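Local coordinates for mandelate racemase/muconate lactonizing enzyme family protein (Bradyrhizobium sp. ORS 278, PDB 3TOY), which is of unknown function but belongs to the mandelate racemase/muconate lactonizing enzyme family of the enolase superfamily and carries bound calcium ions in this structure, at residues Arg231-Leu236 against Glu261-Pro266. Numbering follows the deposited sequence.
Sequences RRIARL and ERSEIP. With CA (calcium ion), chain I; P4C (O-acetaldehydyl-hexaethylene glycol), chain N.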
loop_
_atom_site.group_PDB
_atom_site.type_symbol
_atom_site.label_atom_id
_atom_site.label_comp_id
_atom_site.label_asym_id
_atom_site.label_seq_id
_atom_site.Cartn_x
_atom_site.Cartn_y
_atom_site.Cartn_z
ATOM N N ARG A 231 14.028 -16.440 14.160
ATOM C CA ARG A 231 14.766 -17.702 14.128
ATOM C C ARG A 231 14.357 -18.613 15.299
ATOM O O ARG A 231 14.063 -19.786 15.110
ATOM C CB ARG A 231 16.278 -17.432 14.184
ATOM C CG ARG A 231 17.101 -18.626 13.705
ATOM C CD ARG A 231 18.614 -18.390 13.832
ATOM N NE ARG A 231 18.983 -18.252 15.234
ATOM C CZ ARG A 231 19.366 -19.277 16.001
ATOM N NH1 ARG A 231 19.453 -20.491 15.479
ATOM N NH2 ARG A 231 19.650 -19.081 17.283
ATOM N N ARG A 232 14.329 -18.067 16.511
ATOM C CA ARG A 232 13.978 -18.900 17.672
ATOM C C ARG A 232 12.533 -19.362 17.622
ATOM O O ARG A 232 12.230 -20.518 17.951
ATOM C CB ARG A 232 14.204 -18.145 18.978
ATOM C CG ARG A 232 15.667 -17.724 19.163
ATOM C CD ARG A 232 16.067 -17.606 20.638
ATOM N NE ARG A 232 17.452 -17.144 20.757
ATOM C CZ ARG A 232 18.112 -17.007 21.902
ATOM N NH1 ARG A 232 17.534 -17.329 23.055
ATOM N NH2 ARG A 232 19.362 -16.553 21.898
ATOM N N ILE A 233 11.634 -18.449 17.257
ATOM C CA ILE A 233 10.212 -18.791 17.213
ATOM C C ILE A 233 9.934 -19.950 16.260
ATOM O O ILE A 233 9.169 -20.858 16.587
ATOM C CB ILE A 233 9.323 -17.555 16.872
ATOM C CG1 ILE A 233 9.422 -16.526 18.012
ATOM C CG2 ILE A 233 7.876 -18.007 16.607
ATOM C CD1 ILE A 233 8.746 -15.146 17.680
ATOM N N ALA A 234 10.574 -19.953 15.093
ATOM C CA ALA A 234 10.343 -21.045 14.140
ATOM C C ALA A 234 10.768 -22.398 14.726
ATOM O O ALA A 234 10.163 -23.444 14.456
ATOM C CB ALA A 234 11.069 -20.791 12.850
ATOM N N ARG A 235 11.815 -22.370 15.525
ATOM C CA ARG A 235 12.365 -23.603 16.069
ATOM C C ARG A 235 11.535 -24.080 17.259
ATOM O O ARG A 235 11.616 -25.245 17.659
ATOM C CB ARG A 235 13.824 -23.371 16.469
ATOM C CG ARG A 235 14.698 -23.030 15.263
ATOM C CD ARG A 235 15.251 -24.297 14.590
ATOM N NE ARG A 235 16.205 -24.957 15.479
ATOM C CZ ARG A 235 17.519 -24.729 15.474
ATOM N NH1 ARG A 235 18.049 -23.872 14.604
ATOM N NH2 ARG A 235 18.309 -25.357 16.344
ATOM N N LEU A 236 10.742 -23.180 17.830
ATOM C CA LEU A 236 9.907 -23.528 18.988
ATOM C C LEU A 236 8.458 -23.859 18.619
ATOM O O LEU A 236 7.639 -24.215 19.487
ATOM C CB LEU A 236 9.887 -22.378 19.995
ATOM C CG LEU A 236 11.217 -22.068 20.679
ATOM C CD1 LEU A 236 11.164 -20.725 21.411
ATOM C CD2 LEU A 236 11.576 -23.214 21.634
ATOM N N GLU A 261 4.682 -10.759 11.483
ATOM C CA GLU A 261 4.425 -11.145 10.087
ATOM C C GLU A 261 4.986 -12.525 9.715
ATOM O O GLU A 261 4.385 -13.269 8.924
ATOM C CB GLU A 261 4.945 -10.056 9.129
ATOM C CG GLU A 261 3.946 -8.876 9.002
ATOM C CD GLU A 261 4.592 -7.534 8.580
ATOM O OE1 GLU A 261 5.564 -7.546 7.784
ATOM O OE2 GLU A 261 4.113 -6.463 9.041
ATOM N N ARG A 262 6.127 -12.866 10.288
ATOM C CA ARG A 262 6.810 -14.125 9.971
ATOM C C ARG A 262 6.500 -15.236 10.976
ATOM O O ARG A 262 6.780 -16.408 10.726
ATOM C CB ARG A 262 8.324 -13.858 9.971
ATOM C CG ARG A 262 8.817 -13.082 8.723
ATOM C CD ARG A 262 8.934 -14.048 7.544
ATOM N NE ARG A 262 10.282 -14.051 6.972
ATOM C CZ ARG A 262 11.184 -15.014 7.165
ATOM N NH1 ARG A 262 10.894 -16.086 7.905
ATOM N NH2 ARG A 262 12.384 -14.909 6.608
ATOM N N SER A 263 5.916 -14.886 12.119
ATOM C CA SER A 263 5.718 -15.891 13.195
ATOM C C SER A 263 4.499 -16.791 12.991
ATOM O O SER A 263 3.411 -16.317 12.659
ATOM C CB SER A 263 5.567 -15.199 14.567
ATOM O OG SER A 263 5.386 -16.190 15.579
ATOM N N GLU A 264 4.668 -18.087 13.241
ATOM C CA GLU A 264 3.541 -19.008 13.266
ATOM C C GLU A 264 2.938 -19.119 14.686
ATOM O O GLU A 264 1.946 -19.818 14.904
ATOM C CB GLU A 264 3.959 -20.385 12.753
ATOM C CG GLU A 264 4.374 -20.408 11.280
ATOM C CD GLU A 264 3.191 -20.356 10.312
ATOM O OE1 GLU A 264 2.247 -19.562 10.542
ATOM O OE2 GLU A 264 3.212 -21.107 9.309
ATOM N N ILE A 265 3.536 -18.423 15.643
ATOM C CA ILE A 265 3.002 -18.387 17.013
ATOM C C ILE A 265 2.535 -16.975 17.299
ATOM O O ILE A 265 3.222 -16.029 16.927
ATOM C CB ILE A 265 4.102 -18.755 18.047
ATOM C CG1 ILE A 265 4.781 -20.080 17.648
ATOM C CG2 ILE A 265 3.496 -18.819 19.467
ATOM C CD1 ILE A 265 5.971 -20.498 18.594
ATOM N N PRO A 266 1.355 -16.827 17.938
ATOM C CA PRO A 266 0.854 -15.486 18.192
ATOM C C PRO A 266 1.854 -14.671 19.002
ATOM O O PRO A 266 2.505 -15.193 19.923
ATOM C CB PRO A 266 -0.446 -15.724 18.955
ATOM C CG PRO A 266 -0.924 -17.129 18.448
ATOM C CD PRO A 266 0.382 -17.886 18.279
HETATM CA CA CA I . 1.942 -14.234 12.398
HETATM O O1 P4C N . 20.071 -11.452 14.846
HETATM C C2 P4C N . 21.460 -11.189 14.585
HETATM C C3 P4C N . 22.274 -11.684 15.773
HETATM O O4 P4C N . 23.032 -10.595 16.274
HETATM C C5 P4C N . 23.522 -10.835 17.586
HETATM C C6 P4C N . 25.035 -10.677 17.549
HETATM O O7 P4C N . 25.609 -11.853 16.976
HETATM C C8 P4C N . 27.027 -11.721 16.850
HETATM C C9 P4C N . 27.599 -12.966 16.205
HETATM O O10 P4C N . 27.425 -14.032 17.129
HETATM C C11 P4C N . 28.083 -15.206 16.674
HETATM C C12 P4C N . 27.655 -16.363 17.556
HETATM O O13 P4C N . 26.235 -16.351 17.672
HETATM C C14 P4C N . 25.747 -17.506 18.357
HETATM C C15 P4C N . 24.235 -17.563 18.191
HETATM O O16 P4C N . 23.945 -17.959 16.855
HETATM C C17 P4C N . 22.654 -17.555 16.408
HETATM C C18 P4C N . 22.548 -17.871 14.920
HETATM O O19 P4C N . 22.599 -19.284 14.717
HETATM C C20 P4C N . 22.639 -19.648 13.337
HETATM C C21 P4C N . 22.855 -21.152 13.187
HETATM O O22 P4C N . 24.190 -21.511 13.560
HETATM O O HOH W 1 1.604 -14.300 10.226
HETATM O O HOH W 2 2.000 -14.182 14.758
HETATM O O HOH W 3 -0.106 -12.773 12.745
#
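Ile233, on helix 226-236, meets Ser263 and Ile265 just past the end of helix 253-262, joining two neighbouring outer helices of the enolase-type (beta/alpha)-barrel domain. The backbones come nearest at Ile233 and Ser263, whose CA atoms are 6.7 Å apart, and no hydrogen bond spans the gap, which is filled mainly by side-chain packing. Most of it falls to one methyl: chi1 of -65° sets CG1 of Ile233 beside the backbone N and CG2 anti to it, and CG2 lies 3.2 Å from Ser263 OG and 3.7 Å from Ile265 CD1. The two isoleucines cross at a slant, both directing CB at the partner segment; Ile265 lays its CG1-CD1 arm against that methyl, and CD1 also lies 3.8 Å from Ile233 O, with Leu236 O a little farther off. Both isoleucines also touch Ile244 of barrel strand 243-245, which places the contact between the helices and the barrel wall.

Although packed against a methyl, the Ser263 hydroxyl has a polar partner within its own turn. A chi1 of -180° turns the hydroxyl away from its own N, and it donates to Ile265 O at 2.6 Å, meeting a lone pair of that oxygen within the plane of the carbonyl, the C=O...OG angle being 126°. The same carbonyl accepts a second bond, from a water that also binds the calcium ion, tying the turn to the metal. Arg260 O, from the last turn of helix 253-262, completes the protein ligands of this site. Direct coordination by the turn comes through the backbone of Ser263, whose O lies 2.6 Å from the calcium.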